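Local coordinates for protein transcriptional regulator, Crp/Fnr family (PDB 3DV8) that probably binds DNA as a dimeric Crp/Fnr-type transcriptional regulator, with a cyclic nucleotide-binding-type sensor domain joined to a helix-turn-helix domain, at residues 7-12 and 122-127; 20-25 and 112-117; 146-151 and 179-184; 153-158 and 168-173; 192-195 and 199-202. All blocks are in the same frame, centred on the assembly; numbering follows the deposited sequence.

Contact 1: residues 7-12 and 122-127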
# COMPACT_ATOMS: atom_id res chain seq x y z
N TYR A 7 -5.66 26.02 -6.56
CA TYR A 7 -5.32 24.82 -5.76
C TYR A 7 -5.19 23.51 -6.57
O TYR A 7 -4.82 22.47 -6.01
CB TYR A 7 -6.42 24.61 -4.68
CG TYR A 7 -6.53 25.72 -3.63
CD1 TYR A 7 -6.96 27.03 -3.95
CD2 TYR A 7 -6.25 25.44 -2.28
CE1 TYR A 7 -7.06 28.02 -2.97
CE2 TYR A 7 -6.35 26.43 -1.30
CZ TYR A 7 -6.76 27.71 -1.64
OH TYR A 7 -6.86 28.66 -0.66
N PHE A 8 -5.50 23.57 -7.87
CA PHE A 8 -5.50 22.43 -8.78
C PHE A 8 -4.31 22.63 -9.75
O PHE A 8 -4.43 23.43 -10.70
CB PHE A 8 -6.87 22.40 -9.48
CG PHE A 8 -7.11 21.21 -10.36
CD1 PHE A 8 -7.07 19.91 -9.84
CD2 PHE A 8 -7.48 21.38 -11.70
CE1 PHE A 8 -7.34 18.80 -10.66
CE2 PHE A 8 -7.75 20.28 -12.52
CZ PHE A 8 -7.68 18.98 -12.00
N PRO A 9 -3.17 21.93 -9.52
CA PRO A 9 -1.96 22.12 -10.35
C PRO A 9 -2.05 21.58 -11.79
O PRO A 9 -1.29 22.02 -12.66
CB PRO A 9 -0.87 21.38 -9.56
CG PRO A 9 -1.58 20.32 -8.86
CD PRO A 9 -2.95 20.86 -8.53
N LEU A 10 -2.98 20.66 -12.03
CA LEU A 10 -3.28 20.12 -13.37
C LEU A 10 -3.99 21.15 -14.30
O LEU A 10 -3.99 20.96 -15.52
CB LEU A 10 -4.14 18.86 -13.22
CG LEU A 10 -4.55 18.01 -14.41
CD1 LEU A 10 -3.34 17.48 -15.18
CD2 LEU A 10 -5.42 16.87 -13.89
N TRP A 11 -4.57 22.21 -13.72
CA TRP A 11 -5.31 23.26 -14.44
C TRP A 11 -4.58 23.89 -15.63
O TRP A 11 -5.19 24.09 -16.69
CB TRP A 11 -5.73 24.39 -13.48
CG TRP A 11 -6.66 25.39 -14.08
CD1 TRP A 11 -6.32 26.60 -14.65
CD2 TRP A 11 -8.08 25.28 -14.21
NE1 TRP A 11 -7.45 27.24 -15.11
CE2 TRP A 11 -8.54 26.46 -14.85
CE3 TRP A 11 -9.02 24.30 -13.83
CZ2 TRP A 11 -9.90 26.69 -15.12
CZ3 TRP A 11 -10.37 24.52 -14.11
CH2 TRP A 11 -10.80 25.71 -14.74
N ASN A 12 -3.30 24.22 -15.45
CA ASN A 12 -2.48 24.81 -16.53
C ASN A 12 -2.23 23.83 -17.67
O ASN A 12 -2.03 24.25 -18.81
CB ASN A 12 -1.15 25.33 -16.00
CG ASN A 12 -1.32 26.49 -15.04
OD1 ASN A 12 -1.12 26.34 -13.83
ND2 ASN A 12 -1.74 27.63 -15.57
N ALA A 122 -4.24 11.45 -17.23
CA ALA A 122 -3.98 10.03 -16.90
C ALA A 122 -2.70 9.87 -16.08
O ALA A 122 -2.71 9.20 -15.05
CB ALA A 122 -3.90 9.20 -18.15
N ASN A 123 -1.61 10.47 -16.56
CA ASN A 123 -0.31 10.47 -15.86
C ASN A 123 -0.36 11.22 -14.54
O ASN A 123 0.31 10.84 -13.59
CB ASN A 123 0.83 11.03 -16.74
CG ASN A 123 1.28 10.06 -17.83
OD1 ASN A 123 0.48 9.32 -18.39
ND2 ASN A 123 2.57 10.09 -18.15
N TYR A 124 -1.14 12.30 -14.47
CA TYR A 124 -1.30 13.03 -13.22
C TYR A 124 -1.98 12.13 -12.15
O TYR A 124 -1.58 12.15 -10.98
CB TYR A 124 -2.07 14.34 -13.42
CG TYR A 124 -2.16 15.13 -12.14
CD1 TYR A 124 -1.07 15.90 -11.69
CD2 TYR A 124 -3.31 15.06 -11.34
CE1 TYR A 124 -1.13 16.60 -10.49
CE2 TYR A 124 -3.38 15.76 -10.14
CZ TYR A 124 -2.29 16.53 -9.72
OH TYR A 124 -2.36 17.21 -8.54
N THR A 125 -2.99 11.36 -12.56
CA THR A 125 -3.68 10.44 -11.65
C THR A 125 -2.73 9.33 -11.16
O THR A 125 -2.87 8.89 -10.00
CB THR A 125 -4.96 9.86 -12.29
OG1 THR A 125 -5.77 10.94 -12.78
CG2 THR A 125 -5.77 9.07 -11.29
N ASN A 126 -1.79 8.88 -12.01
CA ASN A 126 -0.72 7.92 -11.62
C ASN A 126 0.12 8.48 -10.50
O ASN A 126 0.35 7.80 -9.50
CB ASN A 126 0.24 7.59 -12.79
CG ASN A 126 -0.32 6.57 -13.74
OD1 ASN A 126 -0.44 5.40 -13.39
ND2 ASN A 126 -0.64 6.99 -14.96
N GLU A 127 0.58 9.72 -10.69
CA GLU A 127 1.40 10.43 -9.70
C GLU A 127 0.64 10.63 -8.38
O GLU A 127 1.23 10.57 -7.30
CB GLU A 127 1.94 11.77 -10.24
CG GLU A 127 2.86 11.67 -11.50
CD GLU A 127 4.07 10.72 -11.38
OE1 GLU A 127 4.58 10.49 -10.26
OE2 GLU A 127 4.54 10.21 -12.44

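Contact 2: residues 20-25 and 112-117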
# COMPACT_ATOMS: atom_id res chain seq x y z
N LYS A 20 -13.49 23.91 -18.94
CA LYS A 20 -14.91 24.29 -18.87
C LYS A 20 -15.79 23.18 -18.26
O LYS A 20 -16.70 23.48 -17.47
CB LYS A 20 -15.45 24.63 -20.25
CG LYS A 20 -16.64 25.55 -20.18
CD LYS A 20 -17.59 25.39 -21.33
CE LYS A 20 -18.63 26.49 -21.26
NZ LYS A 20 -19.86 26.07 -21.86
N LEU A 21 -15.53 21.93 -18.65
CA LEU A 21 -16.31 20.78 -18.17
C LEU A 21 -16.17 20.59 -16.66
O LEU A 21 -17.16 20.28 -15.99
CB LEU A 21 -15.92 19.49 -18.90
CG LEU A 21 -16.79 18.25 -18.68
CD1 LEU A 21 -18.21 18.47 -19.18
CD2 LEU A 21 -16.19 17.05 -19.39
N ILE A 22 -14.95 20.77 -16.14
CA ILE A 22 -14.68 20.66 -14.70
C ILE A 22 -15.27 21.87 -13.96
O ILE A 22 -15.96 21.69 -12.96
CB ILE A 22 -13.15 20.55 -14.40
CG1 ILE A 22 -12.58 19.25 -14.99
CG2 ILE A 22 -12.89 20.59 -12.89
CD1 ILE A 22 -11.08 19.15 -14.89
N SER A 23 -14.97 23.07 -14.45
CA SER A 23 -15.44 24.33 -13.87
C SER A 23 -16.96 24.40 -13.72
O SER A 23 -17.46 24.76 -12.66
CB SER A 23 -14.93 25.52 -14.70
OG SER A 23 -15.34 26.76 -14.16
N ASP A 24 -17.68 24.04 -14.77
CA ASP A 24 -19.15 24.07 -14.75
C ASP A 24 -19.82 22.95 -13.96
O ASP A 24 -21.02 23.04 -13.68
CB ASP A 24 -19.70 24.09 -16.18
CG ASP A 24 -19.35 25.37 -16.94
OD1 ASP A 24 -18.87 26.35 -16.32
OD2 ASP A 24 -19.56 25.42 -18.17
N ASN A 25 -19.06 21.91 -13.61
CA ASN A 25 -19.56 20.79 -12.78
C ASN A 25 -18.90 20.67 -11.39
O ASN A 25 -19.09 19.65 -10.71
CB ASN A 25 -19.46 19.49 -13.57
CG ASN A 25 -20.37 19.48 -14.79
OD1 ASN A 25 -19.90 19.39 -15.93
ND2 ASN A 25 -21.67 19.61 -14.56
N LYS A 112 -13.30 10.74 -15.03
CA LYS A 112 -13.07 9.48 -15.79
C LYS A 112 -13.04 9.72 -17.30
O LYS A 112 -12.17 9.18 -17.99
CB LYS A 112 -14.18 8.45 -15.47
CG LYS A 112 -13.94 7.04 -15.99
CD LYS A 112 -15.17 6.19 -15.80
CE LYS A 112 -14.92 4.76 -16.25
NZ LYS A 112 -16.20 4.02 -16.38
N GLY A 113 -14.00 10.51 -17.80
CA GLY A 113 -14.11 10.88 -19.22
C GLY A 113 -12.89 11.62 -19.75
O GLY A 113 -12.39 11.26 -20.81
N ILE A 114 -12.44 12.63 -19.02
CA ILE A 114 -11.23 13.43 -19.35
C ILE A 114 -9.97 12.55 -19.32
O ILE A 114 -9.07 12.69 -20.16
CB ILE A 114 -11.05 14.63 -18.35
CG1 ILE A 114 -12.16 15.68 -18.55
CG2 ILE A 114 -9.69 15.33 -18.54
CD1 ILE A 114 -12.15 16.81 -17.55
N MSE A 115 -9.93 11.64 -18.35
CA MSE A 115 -8.81 10.70 -18.13
C MSE A 115 -8.64 9.69 -19.29
O MSE A 115 -7.51 9.31 -19.62
CB MSE A 115 -9.05 9.97 -16.81
CG MSE A 115 -7.85 9.44 -16.09
SE MSE A 115 -8.38 8.41 -14.49
CE MSE A 115 -9.89 9.13 -14.03
N LYS A 116 -9.76 9.27 -19.88
CA LYS A 116 -9.79 8.34 -21.02
C LYS A 116 -9.05 8.90 -22.24
O LYS A 116 -8.32 8.17 -22.89
CB LYS A 116 -11.26 8.01 -21.38
CG LYS A 116 -11.52 7.06 -22.57
CD LYS A 116 -13.05 6.93 -22.80
CE LYS A 116 -13.42 6.06 -24.01
NZ LYS A 116 -12.94 6.62 -25.31
N ASP A 117 -9.22 10.20 -22.51
CA ASP A 117 -8.62 10.89 -23.67
C ASP A 117 -7.32 11.66 -23.43
O ASP A 117 -6.60 11.91 -24.40
CB ASP A 117 -9.62 11.90 -24.26
CG ASP A 117 -10.88 11.25 -24.80
OD1 ASP A 117 -10.89 10.03 -25.09
OD2 ASP A 117 -11.88 11.98 -24.95

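Contact 3: residues 146-151 and 179-184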
# COMPACT_ATOMS: atom_id res chain seq x y z
N LYS A 146 8.77 -0.56 13.56
CA LYS A 146 8.72 0.25 14.79
C LYS A 146 7.69 -0.24 15.83
O LYS A 146 6.53 -0.43 15.51
CB LYS A 146 8.56 1.73 14.43
CG LYS A 146 9.86 2.29 13.79
CD LYS A 146 9.81 3.79 13.46
CE LYS A 146 11.21 4.35 13.13
NZ LYS A 146 12.15 4.36 14.32
N SER A 147 8.16 -0.45 17.06
CA SER A 147 7.31 -0.86 18.21
C SER A 147 6.29 0.22 18.60
O SER A 147 6.47 1.39 18.27
CB SER A 147 8.18 -1.25 19.40
OG SER A 147 9.13 -0.23 19.67
N LEU A 148 5.26 -0.20 19.34
CA LEU A 148 4.10 0.66 19.68
C LEU A 148 4.47 1.94 20.43
O LEU A 148 3.90 2.99 20.13
CB LEU A 148 3.00 -0.13 20.41
CG LEU A 148 1.63 0.54 20.60
CD1 LEU A 148 0.96 0.95 19.28
CD2 LEU A 148 0.72 -0.40 21.37
N ASP A 149 5.41 1.86 21.37
CA ASP A 149 5.91 3.04 22.10
C ASP A 149 6.46 4.11 21.12
O ASP A 149 6.17 5.30 21.28
CB ASP A 149 6.96 2.69 23.19
CG ASP A 149 8.22 1.99 22.64
OD1 ASP A 149 8.12 1.24 21.64
OD2 ASP A 149 9.30 2.17 23.24
N LYS A 150 7.19 3.66 20.10
CA LYS A 150 7.76 4.58 19.10
C LYS A 150 6.69 5.20 18.21
O LYS A 150 6.77 6.38 17.87
CB LYS A 150 8.83 3.88 18.26
CG LYS A 150 10.02 3.46 19.10
CD LYS A 150 11.24 3.09 18.27
CE LYS A 150 11.43 1.61 18.09
NZ LYS A 150 11.98 0.94 19.33
N ARG A 151 5.67 4.41 17.87
CA ARG A 151 4.57 4.86 17.02
C ARG A 151 3.64 5.84 17.74
O ARG A 151 3.15 6.78 17.12
CB ARG A 151 3.80 3.66 16.45
CG ARG A 151 4.70 2.80 15.56
CD ARG A 151 4.04 1.57 15.00
NE ARG A 151 2.90 1.93 14.16
CZ ARG A 151 1.63 1.50 14.29
NH1 ARG A 151 1.26 0.57 15.17
NH2 ARG A 151 0.73 1.97 13.43
N LEU A 179 -3.65 4.24 15.14
CA LEU A 179 -2.56 3.27 15.10
C LEU A 179 -2.92 1.80 14.89
O LEU A 179 -2.01 0.98 14.72
CB LEU A 179 -1.74 3.40 16.41
CG LEU A 179 -1.19 4.78 16.78
CD1 LEU A 179 -0.47 4.69 18.10
CD2 LEU A 179 -0.27 5.34 15.70
N GLY A 180 -4.19 1.43 14.86
CA GLY A 180 -4.56 0.01 14.76
C GLY A 180 -4.34 -0.75 16.06
O GLY A 180 -4.04 -1.94 16.02
N SER A 181 -4.51 -0.08 17.21
CA SER A 181 -4.34 -0.67 18.54
C SER A 181 -5.68 -0.67 19.29
O SER A 181 -6.72 -0.30 18.72
CB SER A 181 -3.27 0.10 19.31
OG SER A 181 -2.93 -0.58 20.51
N HIS A 182 -5.67 -1.14 20.55
CA HIS A 182 -6.85 -1.13 21.43
C HIS A 182 -6.66 -0.03 22.47
O HIS A 182 -5.53 0.23 22.88
CB HIS A 182 -7.05 -2.50 22.10
CG HIS A 182 -8.31 -2.62 22.91
ND1 HIS A 182 -8.32 -2.52 24.29
CD2 HIS A 182 -9.59 -2.84 22.53
CE1 HIS A 182 -9.56 -2.67 24.72
NE2 HIS A 182 -10.35 -2.87 23.68
N ARG A 183 -7.76 0.61 22.89
CA ARG A 183 -7.76 1.72 23.87
C ARG A 183 -6.96 1.42 25.15
O ARG A 183 -6.16 2.25 25.60
CB ARG A 183 -9.20 2.08 24.28
CG ARG A 183 -9.32 3.36 25.16
CD ARG A 183 -10.47 3.29 26.15
NE ARG A 183 -10.26 2.21 27.13
CZ ARG A 183 -9.55 2.29 28.27
NH1 ARG A 183 -8.95 3.42 28.67
NH2 ARG A 183 -9.44 1.20 29.05
N GLU A 184 -7.22 0.25 25.73
CA GLU A 184 -6.56 -0.23 26.95
C GLU A 184 -5.03 -0.25 26.80
O GLU A 184 -4.32 0.14 27.73
CB GLU A 184 -7.12 -1.60 27.36
CG GLU A 184 -6.58 -2.18 28.67
CD GLU A 184 -7.06 -1.46 29.94
OE1 GLU A 184 -8.23 -1.67 30.32
OE2 GLU A 184 -6.25 -0.73 30.58

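Contact 4: residues 153-158 and 168-173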
# COMPACT_ATOMS: atom_id res chain seq x y z
N ALA A 153 4.72 7.75 20.30
CA ALA A 153 5.64 8.91 20.33
C ALA A 153 5.59 9.70 19.01
O ALA A 153 5.51 10.93 19.01
CB ALA A 153 7.05 8.44 20.59
N SER A 154 5.62 8.98 17.90
CA SER A 154 5.55 9.57 16.56
C SER A 154 4.22 10.28 16.29
O SER A 154 4.20 11.36 15.68
CB SER A 154 5.78 8.48 15.50
OG SER A 154 5.87 9.05 14.21
N PHE A 155 3.12 9.67 16.73
CA PHE A 155 1.79 10.26 16.56
C PHE A 155 1.63 11.54 17.40
O PHE A 155 1.11 12.55 16.89
CB PHE A 155 0.68 9.26 16.90
CG PHE A 155 -0.68 9.87 16.90
CD1 PHE A 155 -1.39 10.02 15.71
CD2 PHE A 155 -1.24 10.37 18.10
CE1 PHE A 155 -2.65 10.64 15.69
CE2 PHE A 155 -2.50 11.00 18.10
CZ PHE A 155 -3.22 11.12 16.90
N LEU A 156 2.03 11.49 18.67
CA LEU A 156 1.95 12.66 19.56
C LEU A 156 2.69 13.87 18.99
O LEU A 156 2.20 14.99 19.08
CB LEU A 156 2.43 12.34 20.98
CG LEU A 156 1.61 11.32 21.79
CD1 LEU A 156 2.29 11.08 23.16
CD2 LEU A 156 0.14 11.73 21.97
N LEU A 157 3.85 13.63 18.36
CA LEU A 157 4.63 14.68 17.67
C LEU A 157 3.91 15.20 16.39
O LEU A 157 4.01 16.39 16.07
CB LEU A 157 6.05 14.19 17.35
CG LEU A 157 6.95 13.95 18.57
CD1 LEU A 157 8.14 13.09 18.22
CD2 LEU A 157 7.39 15.27 19.21
N GLU A 158 3.20 14.32 15.68
CA GLU A 158 2.44 14.74 14.50
C GLU A 158 1.26 15.61 14.90
O GLU A 158 1.11 16.70 14.34
CB GLU A 158 1.92 13.56 13.68
CG GLU A 158 1.30 13.97 12.31
CD GLU A 158 0.58 12.83 11.58
OE1 GLU A 158 0.71 11.65 11.96
OE2 GLU A 158 -0.12 13.14 10.60
N LEU A 168 -2.98 18.27 23.55
CA LEU A 168 -3.92 17.53 22.70
C LEU A 168 -5.21 17.23 23.47
O LEU A 168 -5.14 16.72 24.60
CB LEU A 168 -3.29 16.22 22.20
CG LEU A 168 -2.01 16.35 21.36
CD1 LEU A 168 -1.59 14.98 20.86
CD2 LEU A 168 -2.17 17.32 20.17
N LYS A 169 -6.37 17.55 22.87
CA LYS A 169 -7.69 17.30 23.47
C LYS A 169 -8.34 16.12 22.72
O LYS A 169 -9.35 16.29 22.05
CB LYS A 169 -8.56 18.57 23.43
CG LYS A 169 -8.02 19.76 24.26
CD LYS A 169 -8.47 21.11 23.68
CE LYS A 169 -7.89 22.31 24.41
NZ LYS A 169 -8.55 22.55 25.72
N ILE A 170 -7.72 14.95 22.81
CA ILE A 170 -8.22 13.70 22.19
C ILE A 170 -8.31 12.52 23.20
O ILE A 170 -7.69 12.50 24.27
CB ILE A 170 -7.40 13.26 20.94
CG1 ILE A 170 -5.91 13.08 21.27
CG2 ILE A 170 -7.60 14.26 19.77
CD1 ILE A 170 -5.09 12.67 20.05
N THR A 171 -9.14 11.55 22.83
CA THR A 171 -9.38 10.36 23.63
C THR A 171 -8.34 9.31 23.30
O THR A 171 -7.67 9.36 22.25
CB THR A 171 -10.76 9.75 23.34
OG1 THR A 171 -10.81 9.32 21.97
CG2 THR A 171 -11.90 10.76 23.64
N HIS A 172 -8.26 8.33 24.17
CA HIS A 172 -7.36 7.19 24.00
C HIS A 172 -7.86 6.31 22.85
O HIS A 172 -7.04 5.69 22.16
CB HIS A 172 -7.24 6.44 25.32
CG HIS A 172 -6.60 7.23 26.42
ND1 HIS A 172 -6.08 6.65 27.55
CD2 HIS A 172 -6.33 8.56 26.52
CE1 HIS A 172 -5.56 7.59 28.33
NE2 HIS A 172 -5.70 8.75 27.72
N GLU A 173 -9.19 6.28 22.63
CA GLU A 173 -9.84 5.58 21.51
C GLU A 173 -9.36 6.12 20.15
O GLU A 173 -9.06 5.34 19.26
CB GLU A 173 -11.40 5.68 21.55
CG GLU A 173 -12.17 4.94 22.68
CD GLU A 173 -12.21 5.66 24.04
OE1 GLU A 173 -11.38 6.56 24.28
OE2 GLU A 173 -13.06 5.30 24.89

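Contact 5: residues 192-195 and 199-202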
# COMPACT_ATOMS: atom_id res chain seq x y z
N TYR A 192 2.68 4.87 31.04
CA TYR A 192 4.14 4.60 31.04
C TYR A 192 4.90 5.89 30.65
O TYR A 192 5.94 6.20 31.25
CB TYR A 192 4.48 3.42 30.11
CG TYR A 192 5.94 3.31 29.73
CD1 TYR A 192 6.91 2.96 30.68
CD2 TYR A 192 6.36 3.55 28.42
CE1 TYR A 192 8.28 2.87 30.33
CE2 TYR A 192 7.72 3.46 28.05
CZ TYR A 192 8.67 3.12 29.01
OH TYR A 192 9.98 3.04 28.63
N PHE A 193 4.38 6.60 29.65
CA PHE A 193 4.93 7.90 29.20
C PHE A 193 4.84 8.95 30.31
O PHE A 193 5.79 9.73 30.50
CB PHE A 193 4.18 8.40 27.94
CG PHE A 193 4.64 7.78 26.62
CD1 PHE A 193 5.16 6.47 26.55
CD2 PHE A 193 4.45 8.49 25.43
CE1 PHE A 193 5.55 5.93 25.31
CE2 PHE A 193 4.83 7.95 24.19
CZ PHE A 193 5.38 6.67 24.13
N GLN A 194 3.72 8.96 31.05
CA GLN A 194 3.53 9.89 32.19
C GLN A 194 4.50 9.57 33.34
O GLN A 194 5.07 10.50 33.93
CB GLN A 194 2.09 9.92 32.71
CG GLN A 194 1.81 11.07 33.72
CD GLN A 194 0.37 11.17 34.18
OE1 GLN A 194 -0.14 12.26 34.38
NE2 GLN A 194 -0.28 10.03 34.38
N VAL A 195 4.65 8.28 33.65
CA VAL A 195 5.63 7.82 34.65
C VAL A 195 7.07 8.22 34.22
O VAL A 195 7.86 8.64 35.06
CB VAL A 195 5.47 6.30 34.93
CG1 VAL A 195 6.66 5.73 35.69
CG2 VAL A 195 4.18 6.06 35.69
N VAL A 199 4.81 12.90 28.98
CA VAL A 199 3.49 13.55 28.88
C VAL A 199 2.84 13.71 30.25
O VAL A 199 3.27 13.08 31.21
CB VAL A 199 2.52 12.73 27.99
CG1 VAL A 199 3.08 12.54 26.60
CG2 VAL A 199 2.22 11.36 28.61
N LYS A 200 1.82 14.57 30.30
CA LYS A 200 0.96 14.74 31.48
C LYS A 200 -0.46 14.36 31.04
O LYS A 200 -0.92 14.79 29.98
CB LYS A 200 0.99 16.17 31.99
CG LYS A 200 0.20 16.39 33.27
CD LYS A 200 0.26 17.81 33.80
CE LYS A 200 -0.40 18.81 32.86
NZ LYS A 200 -0.51 20.17 33.45
N LEU A 201 -1.14 13.54 31.85
CA LEU A 201 -2.50 13.08 31.57
C LEU A 201 -3.45 13.74 32.55
O LEU A 201 -3.19 13.74 33.75
CB LEU A 201 -2.60 11.56 31.67
CG LEU A 201 -1.67 10.76 30.74
CD1 LEU A 201 -1.74 9.29 31.08
CD2 LEU A 201 -2.02 11.02 29.28
N SER A 202 -4.53 14.32 32.03
CA SER A 202 -5.57 14.96 32.85
C SER A 202 -6.91 14.89 32.12
O SER A 202 -6.96 14.40 30.99
CB SER A 202 -5.17 16.40 33.22
OG SER A 202 -5.13 17.26 32.10

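Contact 1: residues 7-12 and 122-127
Leu-10 lies over one face of the Tyr-124 ring, and Pro-9 comes in near the hydroxyl end of the same side chain, so one aromatic side chain receives two successive loop residues. The geometry is that of a CH-pi contact: Leu-10 CB stands 4.3 Å from the ring centroid of Tyr-124, only 7° off the ring normal, and therefore almost directly above the centre. From there the isobutyl group runs back toward the root of the tyrosine. Leu-10 CD1 reaches Tyr-124 CB at 3.8 Å, while the other branch, Leu-10 CD2, meets ring atom Tyr-124 CD2, also at 3.8 Å. With CG anti to the backbone N (chi1 -177°), Tyr-124 extends outward from helix 119-145 and carries its ring up against the loop that precedes helix 16-23. Pro-9 approaches differently, its pyrrolidine roughly at right angles to the tyrosine side chain and oblique to the ring. Its CG atom is 4.0 Å from Tyr-124 CZ, and Pro-9 CD lies 3.7 Å from Tyr-124 OH. On the loop side, Leu-10 CB also stands over the rim of the Phe-8 ring, which links the contact to the residues before it. Met-77 of strand 77-78 touches Phe-8, Pro-9 and Tyr-124, and Tyr-111 of helix 108-117 packs on Leu-10 and Tyr-124. Helix 119-145 meets the second subunit at Asn-126, whose ND2 bonds Ala-122 O of that subunit, consistent with the long dimer helix of Crp/Fnr proteins; the N-terminal loop thus lies against strand 77-78, helix 108-117 and the dimer helix.

Contact 2: residues 20-25 and 112-117
Between residues 20-25 and 112-117 the nearest CA atoms are those of Leu-21 and Ile-114, 9.0 Å apart. That spacing leaves room for side chains, and the contact is made by side chains throughout. Asp-24 N to Lys-20 O at 2.9 Å and Lys-116 N to Lys-112 O at 3.1 Å are backbone bonds of the helical i to i+4 kind, one in each segment. In the cyclic nucleotide-binding fold, a beta-roll is accompanied by helices at its two ends in sequence, and this contact pairs one from each: helix 16-23 precedes the roll strands, and helix 108-117 follows strand 101-107.

Ile-114 provides the shared surface on its side and meets two successive residues of the first helix. Toward Leu-21 the fit is loose, with Leu-21 CD2 resting 4.3 Å from Ile-114 CG1. Ile-22 makes the closer approach. Its CG1 branch lies anti to the carbonyl carbon (chi1 -64°) and beside the backbone N, which carries the end of the chain nearer to the other helix although the CB itself does not aim at it. Ile-110 of helix 108-117 also touches Leu-21, Leu-14 packs on Ile-22, and Val-121 of helix 119-145 packs on Ile-114, extending the apolar surface into the next helix. Ile-22 and Ile-114 cross at about a right angle, the terminal Ile-114 CD1 lying 3.6 Å from Ile-22 CG1 and 3.7 Å from Ile-22 CD1.

Contact 3: residues 146-151 and 179-184
Arg-151 directs both terminal nitrogens of its guanidinium at the backbone carbonyl of Leu-179. The Arg-151 NH2 to Leu-179 O bond measures 3.2 Å with an N-H...O angle of 151°, and the second, from Arg-151 NH1 to Leu-179 O at 3.3 Å, is weak. Leu-179 O meets the guanidinium at its edge, 12° out of its plane, so one oxygen accepts from two donors. The motif is the helix-turn-helix of the Crp family: Leu-179 ends helix 172-179, the positive phi of Gly-180 turns the chain, and helix 183-195 follows, probably as the DNA-recognition helix. A cationic group at that carbonyl would favourably face the partial negative charge of the helix C-terminus.

A bend at chi3 (61°) turns the end of the Arg-151 chain toward this carbonyl. Its remaining nitrogen, NE, donates to OE1 of Gln-142 on helix 119-145, so the arginine bridges the long dimer helix and the helix-turn-helix. Leu-179 returns the contact with its side chain, placing CD2 over one face of the guanidinium.

Farther out, Leu-148 supplies the packing. Placed in the first turn of helix 148-163, it sends its two branches to different partners and also lies against Val-185 and Met-189 of helix 183-195. One branch, Leu-148 CD1, is 4.2 Å from Leu-179 CD1; the other, Leu-148 CD2, lies 3.8 Å from the hydroxyl oxygen OG of Ser-181.

Contact 4: residues 153-158 and 168-173
Leu-168 opens the second segment and meets Leu-156 of helix 148-163 methyl to methyl: Leu-168 CD1 lies 3.8 Å from Leu-156 CD2, the two side chains running obliquely past each other. The same Leu-168 CD1 also comes within 4.2 Å of the carbonyl Leu-156 O, near the helix backbone. Through its own backbone Leu-168 is hydrogen-bonded to Ile-206, which fastens short strand 167-168 to strand 205-208. Two residues on, Ile-170 again faces the helix. Its CG1 sits between the backbone N and the carbonyl carbon (chi1 57°), and the extended chain beyond carries CD1 to the rim of the Phe-155 ring. The methyl lies in the ring plane, with Ile-170 CD1 3.6 Å from Phe-155 CE2 and 4.0 Å from Phe-155 CZ, an edge approach rather than a stack. This is a winged helix-turn-helix arrangement, in which the chain leaves a small antiparallel sheet and packs on helix 148-163 before entering helix 172-179. Ile-175 of that helix touches both Phe-155 and Ile-170. Thr-171 follows at the N-cap position, its OG1 hydrogen-bonded to Thr-174 OG1. His-172 begins helix 172-179, and ND1 of this residue bonds Thr-187 OG1 on helix 183-195.

Contact 5: residues 192-195 and 199-202
Gln-194 reaches strand 199-202 because its CG lies anti to the backbone N (chi1 -169°) and the chain stays extended beyond it, taking the amide past Val-199 to Leu-201. There Leu-201 N donates to Gln-194 OE1 over 3.0 Å, nearly straight at 166°. The donor does not use a lone-pair direction: it stands above the amide's carbonyl plane, 66° out of it. At the nitrogen end of the amide, Gln-194 NE2 lies 3.7 Å from Leu-201 CD1, the two side chains crossing at a slant.

Closer to the backbone, Gln-194 CA makes a CA-H...O contact of 3.3 Å with Val-199 O. The CG2 methyl of Val-199 meets Phe-193 CB, one residue before Gln-194, at 3.6 Å. The Phe-193 ring itself leads away into the domain interior, against Val-152 and Leu-156 of helix 148-163. Val-199 and Leu-201 both touch Ile-206 of strand 205-208, the partner strand of the wing hairpin in this winged helix-turn-helix domain.

A backbone N-H of strand 199-202 is thus satisfied by a side-chain amide of the probable recognition helix, with apolar contacts beside it; polar and hydrophobic links together fix the wing's first strand against that helix.

How the contacts relate
From the N terminus, the loop 7-12 and helix 16-23 await partners more than eighty residues later. Contact 2 closes on helix 108-117, and contact 1, the wider loop around it, closes on helix 119-145; between them they bracket the beta-roll strands, and their centres are about 12 Å apart. Helix 119-145 then leads to the helix-turn-helix domain on the opposite side of the chain's centre. There contact 3 spans contact 4, both starting from helix 148-163, and contact 5 follows in series as a short local closure joining helix 183-195 to the first wing strand, 199-202. No loops cross. Contacts 3, 4 and 5 touch one another: Leu-156 CD1 of contact 4, for example, lies 3.8 Å from Val-199 CG1 of contact 5.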